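Local coordinates for protein cGAS/DncV-like nucleotidyltransferase in E. coli homolog (Rhodothermus marinus SG0.5JP17-172, PDB 6E0K) that makes the cyclic dinucleotide 3',3'-cUAMP from UTP and ATP with magnesium, as the second-messenger synthase of a CBASS defence system against bacteriophage, at residues D62-L67 with E151-Y156; S69-N74 with C133-K138; C217-V222 with N240-A245. All blocks are in the same frame, centred on the assembly; numbering follows the deposited sequence.

Contact 1: D62-L67 with E151-Y156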
loop_
_atom_site.group_PDB
_atom_site.type_symbol
_atom_site.label_atom_id
_atom_site.label_comp_id
_atom_site.label_asym_id
_atom_site.label_seq_id
_atom_site.Cartn_x
_atom_site.Cartn_y
_atom_site.Cartn_z
ATOM N N ASP A 62 -9.317 1.238 0.333
ATOM C CA ASP A 62 -8.430 2.104 1.110
ATOM C C ASP A 62 -8.469 3.520 0.541
ATOM O O ASP A 62 -7.928 3.784 -0.542
ATOM C CB ASP A 62 -7.007 1.555 1.105
ATOM C CG ASP A 62 -6.917 0.176 1.722
ATOM O OD1 ASP A 62 -7.428 -0.013 2.844
ATOM O OD2 ASP A 62 -6.361 -0.731 1.066
ATOM N N VAL A 63 -9.102 4.438 1.275
ATOM C CA VAL A 63 -9.320 5.807 0.834
ATOM C C VAL A 63 -8.473 6.735 1.690
ATOM O O VAL A 63 -8.394 6.562 2.908
ATOM C CB VAL A 63 -10.810 6.190 0.938
ATOM C CG1 VAL A 63 -11.045 7.624 0.453
ATOM C CG2 VAL A 63 -11.667 5.183 0.159
ATOM N N VAL A 64 -7.853 7.723 1.052
ATOM C CA VAL A 64 -7.080 8.750 1.745
ATOM C C VAL A 64 -7.823 10.079 1.634
ATOM O O VAL A 64 -8.165 10.514 0.530
ATOM C CB VAL A 64 -5.668 8.879 1.151
ATOM C CG1 VAL A 64 -4.874 9.910 1.948
ATOM C CG2 VAL A 64 -4.944 7.542 1.164
ATOM N N VAL A 65 -8.060 10.723 2.772
ATOM C CA VAL A 65 -8.672 12.046 2.829
ATOM C C VAL A 65 -7.603 12.981 3.383
ATOM O O VAL A 65 -7.266 12.913 4.573
ATOM C CB VAL A 65 -9.946 12.029 3.684
ATOM C CG1 VAL A 65 -10.484 13.428 3.877
ATOM C CG2 VAL A 65 -11.002 11.169 2.989
ATOM N N GLN A 66 -7.023 13.810 2.519
ATOM C CA GLN A 66 -5.779 14.514 2.830
ATOM C C GLN A 66 -5.980 16.021 2.758
ATOM O O GLN A 66 -6.381 16.555 1.716
ATOM C CB GLN A 66 -4.666 14.072 1.877
ATOM C CG GLN A 66 -3.376 14.871 2.069
ATOM C CD GLN A 66 -2.217 14.298 1.278
ATOM O OE1 GLN A 66 -2.046 13.075 1.206
ATOM N NE2 GLN A 66 -1.395 15.171 0.701
ATOM N N LEU A 67 -5.680 16.708 3.861
ATOM C CA LEU A 67 -5.739 18.163 3.894
ATOM C C LEU A 67 -4.441 18.727 3.339
ATOM O O LEU A 67 -3.354 18.330 3.772
ATOM C CB LEU A 67 -5.954 18.644 5.327
ATOM C CG LEU A 67 -6.117 20.148 5.469
ATOM C CD1 LEU A 67 -7.408 20.569 4.813
ATOM C CD2 LEU A 67 -6.065 20.561 6.939
ATOM N N GLU A 151 6.991 14.993 -0.585
ATOM C CA GLU A 151 5.644 15.098 -0.045
ATOM C C GLU A 151 5.126 13.726 0.353
ATOM O O GLU A 151 5.172 12.780 -0.449
ATOM C CB GLU A 151 4.678 15.735 -1.044
ATOM C CG GLU A 151 3.324 16.034 -0.412
ATOM C CD GLU A 151 2.248 16.341 -1.431
ATOM O OE1 GLU A 151 2.433 17.293 -2.213
ATOM O OE2 GLU A 151 1.224 15.627 -1.448
ATOM N N GLY A 152 4.633 13.632 1.583
ATOM C CA GLY A 152 3.873 12.506 2.073
ATOM C C GLY A 152 2.628 13.003 2.778
ATOM O O GLY A 152 2.080 14.055 2.452
ATOM N N MET A 153 2.183 12.224 3.758
ATOM C CA MET A 153 1.075 12.640 4.601
ATOM C C MET A 153 1.303 12.060 5.984
ATOM O O MET A 153 2.129 11.162 6.174
ATOM C CB MET A 153 -0.284 12.206 4.021
ATOM C CG MET A 153 -0.387 10.734 3.643
ATOM S SD MET A 153 -0.623 9.663 5.077
ATOM C CE MET A 153 -1.635 8.349 4.366
ATOM N N THR A 154 0.565 12.581 6.957
ATOM C CA THR A 154 0.760 12.127 8.322
ATOM C C THR A 154 -0.556 12.172 9.088
ATOM O O THR A 154 -1.463 12.949 8.766
ATOM C CB THR A 154 1.841 12.966 9.037
ATOM O OG1 THR A 154 2.180 12.366 10.296
ATOM C CG2 THR A 154 1.359 14.378 9.271
ATOM N N PHE A 155 -0.647 11.320 10.106
ATOM C CA PHE A 155 -1.814 11.278 10.971
ATOM C C PHE A 155 -1.359 10.858 12.360
ATOM O O PHE A 155 -0.288 10.276 12.530
ATOM C CB PHE A 155 -2.896 10.324 10.432
ATOM C CG PHE A 155 -2.386 8.942 10.104
ATOM C CD1 PHE A 155 -1.842 8.668 8.859
ATOM C CD2 PHE A 155 -2.447 7.921 11.044
ATOM C CE1 PHE A 155 -1.361 7.401 8.549
ATOM C CE2 PHE A 155 -1.979 6.654 10.738
ATOM C CZ PHE A 155 -1.432 6.395 9.485
ATOM N N TYR A 156 -2.172 11.197 13.352
ATOM C CA TYR A 156 -1.889 10.887 14.747
ATOM C C TYR A 156 -2.647 9.625 15.137
ATOM O O TYR A 156 -3.737 9.356 14.626
ATOM C CB TYR A 156 -2.289 12.062 15.647
ATOM C CG TYR A 156 -1.843 11.982 17.086
ATOM C CD1 TYR A 156 -0.492 12.025 17.430
ATOM C CD2 TYR A 156 -2.773 11.914 18.123
ATOM C CE1 TYR A 156 -0.085 11.981 18.760
ATOM C CE2 TYR A 156 -2.378 11.871 19.442
ATOM C CZ TYR A 156 -1.032 11.898 19.765
ATOM O OH TYR A 156 -0.642 11.862 21.089
HETATM O O HOH W 1 0.821 12.759 0.185
#

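Contact 2: S69-N74 with C133-K138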
loop_
_atom_site.group_PDB
_atom_site.type_symbol
_atom_site.label_atom_id
_atom_site.label_comp_id
_atom_site.label_asym_id
_atom_site.label_seq_id
_atom_site.Cartn_x
_atom_site.Cartn_y
_atom_site.Cartn_z
ATOM N N SER A 69 -4.161 22.358 2.689
ATOM C CA SER A 69 -4.041 23.792 2.916
ATOM C C SER A 69 -2.986 24.111 3.957
ATOM O O SER A 69 -2.531 25.255 4.049
ATOM C CB SER A 69 -5.393 24.356 3.341
ATOM O OG SER A 69 -5.819 23.730 4.541
ATOM N N VAL A 70 -2.602 23.128 4.756
ATOM C CA VAL A 70 -1.532 23.258 5.728
ATOM C C VAL A 70 -0.724 21.975 5.646
ATOM O O VAL A 70 -1.152 20.987 5.043
ATOM C CB VAL A 70 -2.066 23.486 7.151
ATOM C CG1 VAL A 70 -2.925 24.756 7.201
ATOM C CG2 VAL A 70 -2.873 22.299 7.603
ATOM N N PHE A 71 0.462 21.997 6.247
ATOM C CA PHE A 71 1.328 20.828 6.190
ATOM C C PHE A 71 2.117 20.676 7.477
ATOM O O PHE A 71 2.609 21.654 8.044
ATOM C CB PHE A 71 2.294 20.876 4.999
ATOM C CG PHE A 71 3.073 22.141 4.900
ATOM C CD1 PHE A 71 4.323 22.260 5.491
ATOM C CD2 PHE A 71 2.546 23.229 4.213
ATOM C CE1 PHE A 71 5.032 23.445 5.405
ATOM C CE2 PHE A 71 3.255 24.415 4.126
ATOM C CZ PHE A 71 4.499 24.522 4.720
ATOM N N MET A 72 2.247 19.434 7.920
ATOM C CA MET A 72 3.215 19.092 8.942
ATOM C C MET A 72 4.554 18.832 8.259
ATOM O O MET A 72 4.634 18.705 7.035
ATOM C CB MET A 72 2.674 17.921 9.762
ATOM C CG MET A 72 1.257 18.290 10.287
ATOM S SD MET A 72 0.522 17.122 11.434
ATOM C CE MET A 72 1.891 16.844 12.552
ATOM N N ASN A 73 5.624 18.804 9.038
ATOM C CA ASN A 73 6.943 18.832 8.414
ATOM C C ASN A 73 8.005 18.528 9.456
ATOM O O ASN A 73 7.717 18.399 10.648
ATOM C CB ASN A 73 7.202 20.193 7.777
ATOM C CG ASN A 73 7.071 21.308 8.780
ATOM O OD1 ASN A 73 7.960 21.499 9.595
ATOM N ND2 ASN A 73 5.941 22.017 8.757
ATOM N N ASN A 74 9.248 18.435 8.986
ATOM C CA ASN A 74 10.411 18.204 9.831
ATOM C C ASN A 74 11.292 19.439 9.969
ATOM O O ASN A 74 12.468 19.311 10.320
ATOM C CB ASN A 74 11.240 17.042 9.282
ATOM C CG ASN A 74 11.814 17.339 7.909
ATOM O OD1 ASN A 74 11.299 18.181 7.171
ATOM N ND2 ASN A 74 12.901 16.658 7.568
ATOM N N CYS A 133 -5.714 12.494 7.056
ATOM C CA CYS A 133 -4.313 12.879 7.201
ATOM C C CYS A 133 -4.099 14.302 6.711
ATOM O O CYS A 133 -4.951 14.888 6.051
ATOM C CB CYS A 133 -3.396 11.917 6.446
ATOM S SG CYS A 133 -3.745 11.773 4.677
ATOM N N ILE A 134 -2.938 14.859 7.058
ATOM C CA ILE A 134 -2.517 16.169 6.582
ATOM C C ILE A 134 -1.233 15.988 5.782
ATOM O O ILE A 134 -0.419 15.102 6.066
ATOM C CB ILE A 134 -2.318 17.155 7.755
ATOM C CG1 ILE A 134 -3.653 17.434 8.447
ATOM C CG2 ILE A 134 -1.703 18.457 7.269
ATOM C CD1 ILE A 134 -3.528 18.426 9.568
ATOM N N GLN A 135 -1.075 16.804 4.749
ATOM C CA GLN A 135 0.145 16.784 3.952
ATOM C C GLN A 135 1.364 16.884 4.864
ATOM O O GLN A 135 1.370 17.655 5.819
ATOM C CB GLN A 135 0.125 17.956 2.970
ATOM C CG GLN A 135 1.309 18.021 2.029
ATOM C CD GLN A 135 1.275 19.286 1.190
ATOM O OE1 GLN A 135 2.178 20.115 1.259
ATOM N NE2 GLN A 135 0.208 19.452 0.412
ATOM N N TYR A 136 2.373 16.064 4.589
ATOM C CA TYR A 136 3.636 16.085 5.315
ATOM C C TYR A 136 4.744 16.418 4.327
ATOM O O TYR A 136 4.804 15.831 3.244
ATOM C CB TYR A 136 3.916 14.732 5.979
ATOM C CG TYR A 136 5.190 14.734 6.793
ATOM C CD1 TYR A 136 5.186 15.177 8.104
ATOM C CD2 TYR A 136 6.395 14.305 6.244
ATOM C CE1 TYR A 136 6.360 15.180 8.872
ATOM C CE2 TYR A 136 7.557 14.309 6.986
ATOM C CZ TYR A 136 7.538 14.745 8.298
ATOM O OH TYR A 136 8.700 14.735 9.024
ATOM N N ARG A 137 5.596 17.374 4.681
ATOM C CA ARG A 137 6.728 17.750 3.844
ATOM C C ARG A 137 8.016 17.364 4.554
ATOM O O ARG A 137 8.315 17.884 5.636
ATOM C CB ARG A 137 6.721 19.253 3.556
ATOM C CG ARG A 137 5.516 19.711 2.744
ATOM C CD ARG A 137 5.687 21.173 2.344
ATOM N NE ARG A 137 4.498 21.702 1.680
ATOM C CZ ARG A 137 4.402 22.942 1.213
ATOM N NH1 ARG A 137 5.421 23.786 1.333
ATOM N NH2 ARG A 137 3.275 23.340 0.625
ATOM N N LYS A 138 8.793 16.485 3.925
ATOM C CA LYS A 138 10.104 16.112 4.423
ATOM C C LYS A 138 11.131 16.965 3.693
ATOM O O LYS A 138 11.374 16.772 2.496
ATOM C CB LYS A 138 10.363 14.622 4.215
ATOM C CG LYS A 138 11.730 14.194 4.726
ATOM C CD LYS A 138 11.868 12.676 4.744
ATOM C CE LYS A 138 11.650 12.071 3.368
ATOM N NZ LYS A 138 11.934 10.598 3.397
#

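Contact 3: C217-V222 with N240-A245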
loop_
_atom_site.group_PDB
_atom_site.type_symbol
_atom_site.label_atom_id
_atom_site.label_comp_id
_atom_site.label_asym_id
_atom_site.label_seq_id
_atom_site.Cartn_x
_atom_site.Cartn_y
_atom_site.Cartn_z
ATOM N N CYS A 217 6.481 -4.371 -2.051
ATOM C CA CYS A 217 7.787 -3.759 -1.838
ATOM C C CYS A 217 8.915 -4.729 -2.162
ATOM O O CYS A 217 9.934 -4.331 -2.739
ATOM C CB CYS A 217 7.912 -3.259 -0.394
ATOM S SG CYS A 217 6.843 -1.847 0.002
ATOM N N LEU A 218 8.760 -6.004 -1.792
ATOM C CA LEU A 218 9.792 -6.990 -2.093
ATOM C C LEU A 218 10.006 -7.098 -3.596
ATOM O O LEU A 218 11.141 -7.045 -4.087
ATOM C CB LEU A 218 9.402 -8.348 -1.503
ATOM C CG LEU A 218 10.429 -9.468 -1.680
ATOM C CD1 LEU A 218 11.594 -9.259 -0.706
ATOM C CD2 LEU A 218 9.785 -10.840 -1.471
ATOM N N LEU A 219 8.907 -7.204 -4.346
ATOM C CA LEU A 219 9.010 -7.343 -5.796
ATOM C C LEU A 219 9.497 -6.065 -6.465
ATOM O O LEU A 219 10.140 -6.128 -7.527
ATOM C CB LEU A 219 7.645 -7.758 -6.355
ATOM C CG LEU A 219 7.226 -9.155 -5.879
ATOM C CD1 LEU A 219 5.755 -9.436 -6.213
ATOM C CD2 LEU A 219 8.125 -10.254 -6.457
ATOM N N TYR A 220 9.215 -4.906 -5.868
ATOM C CA TYR A 220 9.693 -3.651 -6.436
ATOM C C TYR A 220 11.212 -3.630 -6.548
ATOM O O TYR A 220 11.765 -2.997 -7.458
ATOM C CB TYR A 220 9.208 -2.477 -5.585
ATOM C CG TYR A 220 9.639 -1.154 -6.156
ATOM C CD1 TYR A 220 8.966 -0.596 -7.231
ATOM C CD2 TYR A 220 10.726 -0.478 -5.630
ATOM C CE1 TYR A 220 9.361 0.606 -7.768
ATOM C CE2 TYR A 220 11.130 0.729 -6.167
ATOM C CZ TYR A 220 10.444 1.260 -7.226
ATOM O OH TYR A 220 10.842 2.464 -7.766
ATOM N N ASN A 221 11.898 -4.332 -5.650
ATOM C CA ASN A 221 13.354 -4.330 -5.636
ATOM C C ASN A 221 13.983 -5.254 -6.669
ATOM O O ASN A 221 15.213 -5.212 -6.844
ATOM C CB ASN A 221 13.838 -4.708 -4.241
ATOM C CG ASN A 221 13.753 -3.554 -3.283
ATOM O OD1 ASN A 221 14.693 -2.775 -3.187
ATOM N ND2 ASN A 221 12.618 -3.404 -2.599
ATOM N N VAL A 222 13.183 -6.049 -7.363
ATOM C CA VAL A 222 13.702 -7.019 -8.329
ATOM C C VAL A 222 13.997 -6.298 -9.640
ATOM O O VAL A 222 13.169 -5.489 -10.087
ATOM C CB VAL A 222 12.684 -8.134 -8.539
ATOM C CG1 VAL A 222 13.176 -9.137 -9.582
ATOM C CG2 VAL A 222 12.380 -8.842 -7.224
ATOM N N ASN A 240 14.343 -16.795 -8.146
ATOM C CA ASN A 240 15.760 -17.138 -8.107
ATOM C C ASN A 240 16.639 -15.922 -7.844
ATOM O O ASN A 240 17.660 -16.044 -7.157
ATOM C CB ASN A 240 16.167 -17.840 -9.394
ATOM C CG ASN A 240 15.757 -19.298 -9.389
ATOM O OD1 ASN A 240 15.795 -19.952 -8.344
ATOM N ND2 ASN A 240 15.355 -19.810 -10.539
ATOM N N TRP A 241 16.273 -14.752 -8.370
ATOM C CA TRP A 241 17.053 -13.559 -8.056
ATOM C C TRP A 241 16.924 -13.191 -6.581
ATOM O O TRP A 241 17.922 -12.856 -5.930
ATOM C CB TRP A 241 16.629 -12.386 -8.944
ATOM C CG TRP A 241 17.475 -11.169 -8.712
ATOM C CD1 TRP A 241 18.651 -10.861 -9.336
ATOM C CD2 TRP A 241 17.231 -10.109 -7.777
ATOM N NE1 TRP A 241 19.151 -9.675 -8.853
ATOM C CE2 TRP A 241 18.304 -9.201 -7.887
ATOM C CE3 TRP A 241 16.211 -9.839 -6.855
ATOM C CZ2 TRP A 241 18.380 -8.038 -7.122
ATOM C CZ3 TRP A 241 16.290 -8.688 -6.086
ATOM C CH2 TRP A 241 17.368 -7.801 -6.225
ATOM N N LEU A 242 15.707 -13.244 -6.033
ATOM C CA LEU A 242 15.511 -12.916 -4.621
ATOM C C LEU A 242 16.285 -13.866 -3.707
ATOM O O LEU A 242 16.822 -13.447 -2.672
ATOM C CB LEU A 242 14.014 -12.942 -4.286
ATOM C CG LEU A 242 13.218 -11.731 -4.794
ATOM C CD1 LEU A 242 11.726 -12.007 -4.728
ATOM C CD2 LEU A 242 13.564 -10.474 -3.992
ATOM N N LYS A 243 16.362 -15.150 -4.077
ATOM C CA LYS A 243 17.079 -16.125 -3.255
ATOM C C LYS A 243 18.561 -15.802 -3.158
ATOM O O LYS A 243 19.207 -16.143 -2.155
ATOM C CB LYS A 243 16.873 -17.532 -3.828
ATOM C CG LYS A 243 15.551 -18.149 -3.422
ATOM C CD LYS A 243 15.137 -19.286 -4.348
ATOM C CE LYS A 243 16.086 -20.451 -4.311
ATOM N NZ LYS A 243 15.556 -21.540 -5.196
ATOM N N ARG A 244 19.114 -15.158 -4.183
ATOM C CA ARG A 244 20.533 -14.821 -4.244
ATOM C C ARG A 244 20.827 -13.381 -3.848
ATOM O O ARG A 244 22.001 -12.998 -3.805
ATOM C CB ARG A 244 21.059 -15.088 -5.658
ATOM C CG ARG A 244 20.973 -16.553 -6.060
ATOM C CD ARG A 244 21.039 -16.763 -7.562
ATOM N NE ARG A 244 21.118 -18.185 -7.898
ATOM C CZ ARG A 244 20.100 -19.041 -7.821
ATOM N NH1 ARG A 244 18.898 -18.635 -7.411
ATOM N NH2 ARG A 244 20.285 -20.315 -8.144
ATOM N N ALA A 245 19.806 -12.585 -3.547
ATOM C CA ALA A 245 19.987 -11.159 -3.331
ATOM C C ALA A 245 20.335 -10.859 -1.879
ATOM O O ALA A 245 20.060 -11.644 -0.967
ATOM C CB ALA A 245 18.727 -10.390 -3.727
#

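Contact 1: D62-L67 with E151-Y156
In the nucleotidyltransferase sheet, Gln66 and Val64 of segment 62-67, on strand 61-68, meet Glu151 and Met153 of segment 151-156, on strand 150-157. The two strands are not paired with each other. The segment axes pass 8.4 Å apart at 100°, and the contact is made mainly by side chains. Gln66 makes much of it. Its CG lies anti to the backbone N (chi1 175°) and the chain stays extended, which carries the amide across to the second strand. There NE2 gives a weak hydrogen bond to Glu151 OE2 at 3.4 Å. The amide and carboxylate planes are 72° apart. Glu151 OE2 has a stronger partner in Lys169, a salt bridge that probably favours the charged carboxylate. Gln66 NE2 also bonds Asn68, and OE1 bonds Tyr44, so both the oxygen and the nitrogen of the buried amide have partners. A water lies 3.1 Å from Gln66 OE1 and 2.9 Å from Gly152 O and can bridge the two, the second bond being weak.

The sheet is that of a cGAS/DncV-like nucleotidyltransferase. Strand 127-138 runs between these two strands and pairs with both. Asp62, at the start of the first segment, binds magnesium and UTP, while Val64 packs on Gln46 of the nucleotide site. Met153 in turn lies beside the UTP-binding Asn166. The Met153 chain bends at chi2 and chi3. Its CB sits 3.4 Å from Gln66 OE1, while CE swings round to Val64 CG1 at 4.3 Å. Cys133 of the middle strand touches side chains of both segments.

Contact 2: S69-N74 with C133-K138
The guanidinium of Arg137 lies flat on the ring of Phe71. The two planes are only 5° apart and their centres are 3.7 Å apart. CZ sits over the ring face, so this is a cation-pi stack. Arg137 CD adds a CH-pi contact on the same face, 3.8 Å from the ring centroid. Arg137 is extended from CG to NE. Its CD lies near Phe71 CD1 and its NH1 near Phe71 CZ, so the chain runs across the ring face. Phe71 CG stands between its own backbone N and carbonyl carbon (chi1 52°), on the face of the sheet that also carries Arg137. NE points at Gln135 OE1 in the guanidinium plane, 2.8 Å away and nearly straight at 174°. This bond and the stack help to fix the rotation of the guanidinium.

Tyr136 projects from the other face of the sheet. Its ring lies obliquely against the backbone of Met72, Asn73 and Asn74, and CD1 is 4.1 Å from Met72 CB. Nearer the corner of the chain, Val70 CG2 meets Ile134 CG2 at 4.0 Å.

Between the backbones, strand 71-73 pairs in parallel with strand 127-138. Met72 bonds through N to Gln135 O and through O to Arg137 N, both at 2.9 Å. Phe85 meets the Phe71 ring edge-to-face. The arginine thus probably spreads its charge over an aromatic face, while NE keeps its in-plane bond to Gln135 and NH1 bonds Tyr139 OH.

Contact 3: C217-V222 with N240-A245
Leu242 points from helix 231-244 toward the end of helix 212-220. Its CB leads to CG, which lies anti to the carbonyl carbon (chi1 -75°). This CG comes within 3.9 Å of Val222 CG2. The chain then forks. CD1 rests on Leu218 CD2 at 4.0 Å and reaches the fringe of Leu219. CD2 touches Val222 CG2 at 3.8 Å and, in another direction, Leu218 CD1. The fork thus touches both a leucine of the helix and the valine just beyond it.

Trp241 takes the neighbouring part of the surface. The Val222 and Trp241 side chains run alongside each other, pointing opposite ways, with CG2 of the valine 4.0 Å from Trp241 CE3. Further along the indole, CH2 approaches Asn221 O obliquely at 3.4 Å. Asn221 folds back on its own helix, where ND2 bonds Cys217 O at 2.8 Å.

Leu218 packs on Phe275 and Leu242 on Leu276, both of helix 269-285, and Leu219 packs on helix 186-202. No hydrogen bond joins the two segments. The result is apolar packing between helix ends in the helical part of this CD-NTase, beyond the nucleotidyltransferase sheet.

From the N terminus, strand 61-68 comes first and gives one half of contact 1. The chain then turns a corner and opens contact 2 at 69-74. Contact 2 closes when strand 127-138 returns, and contact 1 closes later, at 151-156. Contact 2 is thus nested inside the loop of contact 1. The two touch through strand 127-138, where Gly152 N and Thr154 N probably bond Tyr136 O and Ile134 O. Contact 3 follows in series and closes a short loop between helices 212-220 and 231-244. Its centre is about 29 Å from that of contact 1, across the chain's centre. Contact 1 links two unpaired strands of the sheet, contact 2 adds strand 71-73 to it, and contact 3 joins the ends of two helices.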